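Local coordinates for protein glycosyl hydrolase family 26 (Bacteroides ovatus, PDB 4ZXO) that probably hydrolyses the beta-1,4-mannosidic links of galactomannan, acting as a family 26 beta-mannanase, at residues T12-L15 and L16-K20; T73-L76 and D77-F81; L149-K152 and E153-I157. All coordinates share one frame; numbering follows the deposited sequence.

Along the chain the contacts come in series: 12-20, then 73-81, then 149-157, all in the family 26 region, whose clan is the TIM barrel. Contact 1 lies on helix 10-19, ahead of the first barrel strand, 27-32. Contact 2 belongs to the loop leading from strand 60-64 to helix 81-93, hence to the strand-exit side, where TIM-barrel active sites lie. Contact 3 joins helix 132-147 to strand 159-162, on the strand-entry side. No two touch: the centres of contacts 1 and 3 are about 17 Å apart, those of 2 and 3 about 21 Å, and those of 1 and 2 about 29 Å. Helix 81-93 connects the hairpins: contact 2 leads into it, and contact 3 packs on it.

Contact 1: residues T12-L15 and L16-K20; sequences TVAL and LQNLK
Thr12 lies in the first turns of helix 10-19, and its carbonyl O accepts the amide N of Leu16 at 3.0 Å. Its hydroxyl OG1 is bonded to OG1 of Thr9 instead. At Val13 the carbonyl O takes Gln17 N at 2.9 Å, and the CG of Gln17 lies 3.4 Å from the same Val13 O and also meets the Val13 methyl CG1; both residues suit a side of the helix that is not fully buried. Ala14 O accepts two donors of one residue, the amide N of Asn18 at 2.9 Å and, weakly, its side-chain ND2. That amide is fixed further by Lys344 O at ND2 and by Gln21 at OD1. Ala14, with only a methyl group, touches Leu345, where there is probably little room for a larger side chain. Leu15 O receives Leu19 N at 2.9 Å, while Leu19 CG closes to 3.3 Å of the same Leu15 O. With its CG opposite the backbone N (chi1 173°), Leu15 brings CD1 to 4.1 Å from Leu19 CG, and the two chains cross at a slant. These leucines form the greasy stripe of an amphipathic helix: both rest on Met97 of strand 97-101, and Leu15, Leu16 and Thr12 meet Leu204 of strand 203-207, placing helix 10-19 across the strand-entry end of the barrel.

Contact 2: residues T73-L76 and D77-F81; sequences THNL and DKVSF
Asp77 donates its backbone N to Asn75 OD1 at 2.9 Å, a side-chain-to-backbone link that makes an Asx turn. Its carboxylate lies alongside Leu76, pointing the same way, with OD2 near the methyl CD2. Lys78 closes the type I turn with its N, 2.9 Å from Asn75 O, and takes a left-handed helical backbone (phi 66°, psi 29°), the signature of a type I turn with a G1 bulge. Its carbonyl O sits at the edge of the His74 ring, 3.4 Å from CD2. Val79 bonds twice to Asn75: its N reaches OD1 at 3.0 Å and its O accepts Asn75 N at 2.9 Å. The amides of Asp77 and Val79 approach OD1 from opposite faces of the Asn75 carboxamide, gripping it like two jaws; the asparagine can serve both because its CG stands between its own backbone N and carbonyl carbon (chi1 74°), folding OD1 back over the turn. The ND2 end is held by Asp64 O, which fixes the rotation of the amide. Ser80 forms a non-hydrogen-bonded antiparallel pair with His74, and its CB lies over one face of the imidazole, 3.9 Å from the centroid, a CH-pi contact. ND1 of that ring is bonded to Thr73 OG1. Phe81 N reaches Thr73 O at 2.9 Å, and its ring lays one face against Asn75, with CZ 3.6 Å from Asn75 N. Ser80 is the N-cap of helix 81-93, its OG bonded to His83 N, and Asn75 and Val79 both touch Leu84 of that helix; the hairpin forms the last part of the loop after strand 60-64, and its second arm passes directly into the helix.

Contact 3: residues L149-K152 and E153-I157; sequences LKTK and EGVLI
Thr151 meets Val155 and Glu153 through a hydroxyl set between its own backbone N and carbonyl carbon (chi1 70°), which turns OG1 inward over the turn and sets the methyl CG2 4.0 Å from Ile157 CG1. In that position OG1 accepts Val155 N at 3.0 Å and, more weakly, Glu153 N at 3.2 Å. Thr151 O takes Gly154 N, closing a type I turn, and Thr151 N gives to Val155 O at 2.8 Å, the pattern of a hairpin with a G1 bulge. Gly154 stands at the bulge with a positive phi of 97°, where a beta carbon would strike the preceding carbonyl O. Farther out, Leu149 O receives Ile157 N at 2.8 Å, flanking the non-hydrogen-bonded pair Lys150 and Leu156. Ile157, which is buried, and Thr151 both touch Tyr92 of helix 81-93, so their branched side chains cover the hairpin side next to it. Glu153, its chain bent at chi2 (78°), lies beside Lys152 in a salt bridge, though the 2.5 Å from NZ to OE2 is doubtfully short. A water joins Thr151 OG1 to Glu153 OE1, donating to the carboxylate. A valine in place of Thr151 would probably leave Val155 N without its acceptor and the water without one anchor. With a water donating to OE1 and a lysine beside OE2, the carboxylate is probably ionised; the hydroxyl reaches it only through the water.

Contact 1: residues T12-L15 and L16-K20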
ATOM      1  N   THR A  12      -0.889  11.694  12.536  1.00 12.67           N
ATOM      2  CA  THR A  12      -1.373  10.375  12.102  1.00 10.96           C
ATOM      3  C   THR A  12      -2.897  10.300  12.220  1.00 11.18           C
ATOM      4  O   THR A  12      -3.584   9.788  11.327  1.00 11.75           O
ATOM      5  CB  THR A  12      -0.684   9.265  12.944  1.00 10.97           C
ATOM      6  OG1 THR A  12       0.739   9.431  12.786  1.00 11.49           O
ATOM      7  CG2 THR A  12      -1.123   7.861  12.516  1.00 12.38           C
ATOM      8  N   VAL A  13      -3.418  10.788  13.339  1.00 12.32           N
ATOM      9  CA  VAL A  13      -4.866  10.905  13.467  1.00 13.55           C
ATOM     10  C   VAL A  13      -5.446  11.821  12.399  1.00 14.53           C
ATOM     11  O   VAL A  13      -6.501  11.522  11.837  1.00 14.89           O
ATOM     12  CB  VAL A  13      -5.258  11.410  14.865  1.00 15.19           C
ATOM     13  CG1 VAL A  13      -6.757  11.603  14.929  1.00 16.11           C
ATOM     14  CG2 VAL A  13      -4.740  10.434  15.885  1.00 16.09           C
ATOM     15  N   ALA A  14      -4.759  12.922  12.093  1.00 13.92           N
ATOM     16  CA  ALA A  14      -5.245  13.801  11.049  1.00 13.69           C
ATOM     17  C   ALA A  14      -5.264  13.052   9.718  1.00 13.01           C
ATOM     18  O   ALA A  14      -6.237  13.198   8.943  1.00 13.95           O
ATOM     19  CB  ALA A  14      -4.403  15.010  10.934  1.00 12.38           C
ATOM     20  N   LEU A  15      -4.217  12.263   9.409  1.00 11.97           N
ATOM     21  CA  LEU A  15      -4.268  11.517   8.163  1.00  9.94           C
ATOM     22  C   LEU A  15      -5.476  10.621   8.103  1.00 10.49           C
ATOM     23  O   LEU A  15      -6.161  10.595   7.068  1.00 11.28           O
ATOM     24  CB  LEU A  15      -2.984  10.702   7.996  1.00  8.82           C
ATOM     25  CG  LEU A  15      -2.961   9.724   6.789  1.00  9.32           C
ATOM     26  CD1 LEU A  15      -3.141  10.538   5.478  1.00 10.67           C
ATOM     27  CD2 LEU A  15      -1.668   8.938   6.731  1.00  9.85           C
ATOM     28  N   LEU A  16      -5.719   9.860   9.183  1.00 10.42           N
ATOM     29  CA  LEU A  16      -6.878   8.961   9.199  1.00 11.07           C
ATOM     30  C   LEU A  16      -8.177   9.714   9.021  1.00 11.24           C
ATOM     31  O   LEU A  16      -9.036   9.302   8.243  1.00 12.05           O
ATOM     32  CB  LEU A  16      -6.942   8.159  10.490  1.00 11.73           C
ATOM     33  CG  LEU A  16      -8.049   7.123  10.583  1.00 12.91           C
ATOM     34  CD1 LEU A  16      -7.998   6.137   9.388  1.00 12.78           C
ATOM     35  CD2 LEU A  16      -7.801   6.426  11.873  1.00 15.24           C
ATOM     36  N   GLN A  17      -8.315  10.850   9.727  1.00 11.61           N
ATOM     37  CA  GLN A  17      -9.555  11.605   9.591  1.00 14.64           C
ATOM     38  C   GLN A  17      -9.720  12.130   8.148  1.00 13.52           C
ATOM     39  O   GLN A  17     -10.812  12.125   7.625  1.00 14.06           O
ATOM     40  CB  GLN A  17      -9.620  12.736  10.640  1.00 20.20           C
ATOM     41  CG  GLN A  17      -9.844  12.215  12.090  1.00 25.96           C
ATOM     42  CD  GLN A  17     -11.017  11.166  12.299  1.00 30.45           C
ATOM     43  OE1 GLN A  17     -10.807  10.080  12.870  1.00 34.14           O
ATOM     44  NE2 GLN A  17     -12.197  11.472  11.806  1.00 30.64           N
ATOM     45  N   ASN A  18      -8.625  12.483   7.467  1.00 14.11           N
ATOM     46  CA  ASN A  18      -8.748  12.945   6.098  1.00 13.79           C
ATOM     47  C   ASN A  18      -9.027  11.784   5.132  1.00 13.68           C
ATOM     48  O   ASN A  18      -9.819  11.948   4.180  1.00 14.95           O
ATOM     49  CB  ASN A  18      -7.489  13.763   5.730  1.00 16.29           C
ATOM     50  CG  ASN A  18      -7.565  15.178   6.318  1.00 18.82           C
ATOM     51  OD1 ASN A  18      -8.510  15.907   6.002  1.00 22.22           O
ATOM     52  ND2 ASN A  18      -6.683  15.519   7.218  1.00 18.12           N
ATOM     53  N   LEU A  19      -8.471  10.595   5.396  1.00 11.70           N
ATOM     54  CA  LEU A  19      -8.839   9.419   4.577  1.00 12.41           C
ATOM     55  C   LEU A  19     -10.327   9.133   4.705  1.00 12.91           C
ATOM     56  O   LEU A  19     -10.991   8.750   3.726  1.00 13.90           O
ATOM     57  CB  LEU A  19      -8.029   8.192   5.002  1.00 13.25           C
ATOM     58  CG  LEU A  19      -6.526   8.325   4.706  1.00 14.02           C
ATOM     59  CD1 LEU A  19      -5.775   7.045   5.149  1.00 14.41           C
ATOM     60  CD2 LEU A  19      -6.268   8.606   3.221  1.00 14.78           C
ATOM     61  N   LYS A  20     -10.877   9.401   5.898  1.00 13.63           N
ATOM     62  CA  LYS A  20     -12.297   9.152   6.136  1.00 14.50           C
ATOM     63  C   LYS A  20     -13.227  10.156   5.457  1.00 17.21           C
ATOM     64  O   LYS A  20     -14.423   9.936   5.433  1.00 19.38           O
ATOM     65  CB  LYS A  20     -12.596   9.105   7.640  1.00 14.88           C
ATOM     66  CG  LYS A  20     -12.117   7.808   8.254  1.00 16.23           C
ATOM     67  CD  LYS A  20     -12.187   7.925   9.775  1.00 17.93           C
ATOM     68  CE  LYS A  20     -11.685   6.604  10.432  1.00 19.58           C
ATOM     69  NZ  LYS A  20     -12.584   5.325  10.607  1.00 20.62           N
TER

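Contact 2: residues T73-L76 and D77-F81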
ATOM      1  N   THR A  73      21.491  -3.013   3.938  1.00 11.82           N
ATOM      2  CA  THR A  73      21.385  -1.585   3.655  1.00 11.87           C
ATOM      3  C   THR A  73      20.326  -1.322   2.587  1.00 11.80           C
ATOM      4  O   THR A  73      19.943  -0.168   2.377  1.00 11.02           O
ATOM      5  CB  THR A  73      22.710  -1.034   3.175  1.00 15.98           C
ATOM      6  OG1 THR A  73      23.211  -1.941   2.173  1.00 18.28           O
ATOM      7  CG2 THR A  73      23.715  -1.036   4.341  1.00 16.25           C
ATOM      8  N   HIS A  74      19.863  -2.378   1.931  1.00 10.75           N
ATOM      9  CA  HIS A  74      18.965  -2.211   0.779  1.00 10.33           C
ATOM     10  C   HIS A  74      17.798  -3.136   0.872  1.00  9.42           C
ATOM     11  O   HIS A  74      17.923  -4.251   1.422  1.00 10.20           O
ATOM     12  CB  HIS A  74      19.673  -2.514  -0.543  1.00 12.68           C
ATOM     13  CG  HIS A  74      20.679  -1.482  -0.944  1.00 13.61           C
ATOM     14  ND1 HIS A  74      21.887  -1.322  -0.295  1.00 15.99           N
ATOM     15  CD2 HIS A  74      20.665  -0.576  -1.947  1.00 14.13           C
ATOM     16  CE1 HIS A  74      22.566  -0.332  -0.872  1.00 17.00           C
ATOM     17  NE2 HIS A  74      21.846   0.139  -1.878  1.00 16.02           N
ATOM     18  N   ASN A  75      16.677  -2.716   0.283  1.00  8.80           N
ATOM     19  CA  ASN A  75      15.502  -3.581   0.247  1.00  8.25           C
ATOM     20  C   ASN A  75      15.580  -4.570  -0.915  1.00  8.33           C
ATOM     21  O   ASN A  75      16.600  -4.619  -1.646  1.00  9.59           O
ATOM     22  CB  ASN A  75      14.188  -2.772   0.213  1.00  8.55           C
ATOM     23  CG  ASN A  75      13.903  -2.108  -1.123  1.00  6.86           C
ATOM     24  OD1 ASN A  75      14.610  -2.286  -2.104  1.00  8.37           O
ATOM     25  ND2 ASN A  75      12.827  -1.333  -1.147  1.00  8.42           N
ATOM     26  N   LEU A  76      14.510  -5.362  -1.068  1.00  8.60           N
ATOM     27  CA  LEU A  76      14.530  -6.463  -2.053  1.00  9.03           C
ATOM     28  C   LEU A  76      14.629  -5.947  -3.474  1.00 10.48           C
ATOM     29  O   LEU A  76      14.991  -6.692  -4.372  1.00 11.90           O
ATOM     30  CB  LEU A  76      13.307  -7.354  -1.974  1.00  8.66           C
ATOM     31  CG  LEU A  76      12.000  -6.894  -2.544  1.00  9.01           C
ATOM     32  CD1 LEU A  76      11.029  -8.075  -2.428  1.00 10.32           C
ATOM     33  CD2 LEU A  76      11.399  -5.693  -1.791  1.00  9.24           C
ATOM     34  N   ASP A  77      14.288  -4.674  -3.669  1.00 10.16           N
ATOM     35  CA  ASP A  77      14.339  -4.099  -5.024  1.00 11.66           C
ATOM     36  C   ASP A  77      15.571  -3.225  -5.193  1.00 12.48           C
ATOM     37  O   ASP A  77      15.654  -2.410  -6.113  1.00 14.22           O
ATOM     38  CB  ASP A  77      13.026  -3.349  -5.299  1.00 12.80           C
ATOM     39  CG  ASP A  77      11.873  -4.325  -5.520  1.00 14.02           C
ATOM     40  OD1 ASP A  77      12.080  -5.293  -6.265  1.00 15.77           O
ATOM     41  OD2 ASP A  77      10.774  -4.217  -4.949  1.00 13.88           O
ATOM     42  N   LYS A  78      16.554  -3.435  -4.321  1.00 11.93           N
ATOM     43  CA  LYS A  78      17.876  -2.815  -4.405  1.00 12.57           C
ATOM     44  C   LYS A  78      17.829  -1.286  -4.192  1.00 12.70           C
ATOM     45  O   LYS A  78      18.710  -0.548  -4.686  1.00 15.24           O
ATOM     46  CB  LYS A  78      18.576  -3.174  -5.727  1.00 14.38           C
ATOM     47  CG  LYS A  78      18.687  -4.676  -5.882  1.00 17.82           C
ATOM     48  CD  LYS A  78      19.608  -5.032  -7.072  1.00 22.09           C
ATOM     49  CE  LYS A  78      19.668  -6.569  -7.257  1.00 25.71           C
ATOM     50  NZ  LYS A  78      20.592  -6.964  -8.369  1.00 27.81           N
ATOM     51  N   VAL A  79      16.842  -0.812  -3.410  1.00 11.16           N
ATOM     52  CA  VAL A  79      16.804   0.597  -3.045  1.00 11.05           C
ATOM     53  C   VAL A  79      17.260   0.740  -1.605  1.00  9.37           C
ATOM     54  O   VAL A  79      16.791  -0.014  -0.726  1.00 10.08           O
ATOM     55  CB  VAL A  79      15.384   1.189  -3.158  1.00 11.61           C
ATOM     56  CG1 VAL A  79      15.422   2.678  -2.834  1.00 11.16           C
ATOM     57  CG2 VAL A  79      14.853   1.004  -4.597  1.00 12.65           C
ATOM     58  N   SER A  80      18.187   1.666  -1.321  1.00  9.87           N
ATOM     59  CA  SER A  80      18.716   1.677   0.035  1.00 10.40           C
ATOM     60  C   SER A  80      17.651   2.198   1.011  1.00  9.77           C
ATOM     61  O   SER A  80      16.835   3.038   0.653  1.00 10.07           O
ATOM     62  CB  SER A  80      19.980   2.548   0.163  1.00 10.04           C
ATOM     63  OG  SER A  80      19.648   3.945  -0.021  1.00 10.20           O
ATOM     64  N   PHE A  81      17.710   1.730   2.238  1.00 10.10           N
ATOM     65  CA  PHE A  81      16.803   2.228   3.247  1.00  9.40           C
ATOM     66  C   PHE A  81      17.071   3.697   3.522  1.00 10.65           C
ATOM     67  O   PHE A  81      16.137   4.447   3.828  1.00 11.13           O
ATOM     68  CB  PHE A  81      16.909   1.383   4.524  1.00  8.77           C
ATOM     69  CG  PHE A  81      16.448  -0.027   4.299  1.00 10.23           C
ATOM     70  CD1 PHE A  81      15.130  -0.265   3.940  1.00  9.68           C
ATOM     71  CD2 PHE A  81      17.343  -1.103   4.369  1.00 11.03           C
ATOM     72  CE1 PHE A  81      14.694  -1.553   3.667  1.00 11.77           C
ATOM     73  CE2 PHE A  81      16.937  -2.389   4.059  1.00 11.75           C
ATOM     74  CZ  PHE A  81      15.581  -2.624   3.715  1.00 10.94           C
TER

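Contact 3: residues L149-K152 and E153-I157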
ATOM      1  N   LEU A 149      11.456   7.759  10.503  1.00 14.58           N
ATOM      2  CA  LEU A 149      10.794   8.616   9.535  1.00 14.24           C
ATOM      3  C   LEU A 149      10.322   9.902  10.226  1.00 15.15           C
ATOM      4  O   LEU A 149       9.202   9.966  10.757  1.00 15.31           O
ATOM      5  CB  LEU A 149       9.627   7.873   8.878  1.00 12.20           C
ATOM      6  CG  LEU A 149      10.057   6.558   8.250  1.00 11.68           C
ATOM      7  CD1 LEU A 149       8.806   5.867   7.684  1.00 12.40           C
ATOM      8  CD2 LEU A 149      11.050   6.782   7.168  1.00 11.22           C
ATOM      9  N   LYS A 150      11.221  10.880  10.281  1.00 16.41           N
ATOM     10  CA  LYS A 150      10.960  12.166  10.976  1.00 18.75           C
ATOM     11  C   LYS A 150      11.264  13.358  10.072  1.00 19.12           C
ATOM     12  O   LYS A 150      12.159  13.298   9.251  1.00 19.36           O
ATOM     13  CB  LYS A 150      11.820  12.296  12.242  1.00 22.14           C
ATOM     14  CG  LYS A 150      11.607  11.243  13.297  1.00 26.12           C
ATOM     15  CD  LYS A 150      12.089  11.831  14.646  1.00 28.99           C
ATOM     16  CE  LYS A 150      12.620  10.786  15.612  1.00 31.83           C
ATOM     17  NZ  LYS A 150      13.898  10.195  15.091  1.00 33.41           N
ATOM     18  N   THR A 151      10.526  14.438  10.236  1.00 18.45           N
ATOM     19  CA  THR A 151      10.876  15.668   9.541  1.00 18.37           C
ATOM     20  C   THR A 151      12.175  16.230  10.151  1.00 20.06           C
ATOM     21  O   THR A 151      12.631  15.797  11.229  1.00 20.05           O
ATOM     22  CB  THR A 151       9.737  16.721   9.627  1.00 17.83           C
ATOM     23  OG1 THR A 151       9.670  17.184  10.979  1.00 18.62           O
ATOM     24  CG2 THR A 151       8.366  16.118   9.236  1.00 18.49           C
ATOM     25  N   LYS A 152      12.769  17.214   9.476  1.00 21.35           N
ATOM     26  CA  LYS A 152      13.952  17.831  10.033  1.00 24.70           C
ATOM     27  C   LYS A 152      13.633  18.551  11.343  1.00 26.23           C
ATOM     28  O   LYS A 152      14.552  18.829  12.117  1.00 26.98           O
ATOM     29  CB  LYS A 152      14.587  18.804   9.037  1.00 27.97           C
ATOM     30  CG  LYS A 152      13.724  19.962   8.619  1.00 30.82           C
ATOM     31  CD  LYS A 152      14.460  20.799   7.576  1.00 33.10           C
ATOM     32  CE  LYS A 152      13.527  21.631   6.651  1.00 35.23           C
ATOM     33  NZ  LYS A 152      12.632  22.549   7.395  1.00 36.34           N
ATOM     34  N   GLU A 153      12.364  18.879  11.588  1.00 26.84           N
ATOM     35  CA  GLU A 153      11.931  19.463  12.871  1.00 28.33           C
ATOM     36  C   GLU A 153      11.622  18.406  13.932  1.00 28.06           C
ATOM     37  O   GLU A 153      11.342  18.745  15.086  1.00 29.27           O
ATOM     38  CB  GLU A 153      10.694  20.358  12.666  1.00 30.12           C
ATOM     39  CG  GLU A 153      10.962  21.621  11.874  1.00 32.38           C
ATOM     40  CD  GLU A 153      11.058  21.419  10.350  1.00 33.76           C
ATOM     41  OE1 GLU A 153      10.446  20.453   9.803  1.00 33.15           O
ATOM     42  OE2 GLU A 153      11.745  22.248   9.683  1.00 35.18           O
ATOM     43  N   GLY A 154      11.712  17.130  13.566  1.00 26.46           N
ATOM     44  CA  GLY A 154      11.537  16.042  14.502  1.00 25.54           C
ATOM     45  C   GLY A 154      10.153  15.413  14.548  1.00 24.82           C
ATOM     46  O   GLY A 154       9.891  14.590  15.418  1.00 25.61           O
ATOM     47  N   VAL A 155       9.252  15.799  13.644  1.00 22.73           N
ATOM     48  CA  VAL A 155       7.860  15.265  13.679  1.00 21.38           C
ATOM     49  C   VAL A 155       7.812  13.901  13.003  1.00 19.80           C
ATOM     50  O   VAL A 155       8.364  13.752  11.908  1.00 19.62           O
ATOM     51  CB  VAL A 155       6.890  16.258  13.005  1.00 21.88           C
ATOM     52  CG1 VAL A 155       5.451  15.757  13.032  1.00 21.70           C
ATOM     53  CG2 VAL A 155       6.971  17.609  13.739  1.00 23.47           C
ATOM     54  N   LEU A 156       7.239  12.899  13.671  1.00 17.39           N
ATOM     55  CA  LEU A 156       7.122  11.560  13.056  1.00 16.83           C
ATOM     56  C   LEU A 156       6.192  11.639  11.836  1.00 16.18           C
ATOM     57  O   LEU A 156       5.140  12.296  11.855  1.00 17.00           O
ATOM     58  CB  LEU A 156       6.580  10.509  14.054  1.00 17.59           C
ATOM     59  CG  LEU A 156       7.519   9.857  15.113  1.00 19.21           C
ATOM     60  CD1 LEU A 156       6.781   8.861  16.040  1.00 20.96           C
ATOM     61  CD2 LEU A 156       8.655   9.065  14.521  1.00 19.20           C
ATOM     62  N   ILE A 157       6.588  10.976  10.765  1.00 13.00           N
ATOM     63  CA  ILE A 157       5.795  11.020   9.513  1.00 11.43           C
ATOM     64  C   ILE A 157       4.831   9.860   9.519  1.00 10.59           C
ATOM     65  O   ILE A 157       5.262   8.685   9.630  1.00 10.53           O
ATOM     66  CB  ILE A 157       6.729  10.973   8.326  1.00 12.16           C
ATOM     67  CG1 ILE A 157       7.539  12.293   8.309  1.00 14.05           C
ATOM     68  CG2 ILE A 157       5.935  10.750   7.018  1.00 12.54           C
ATOM     69  CD1 ILE A 157       8.745  12.201   7.392  1.00 15.34           C
TER
HETATM   70  O   HOH W   1       7.860  19.248  10.810  1.00 28.80           O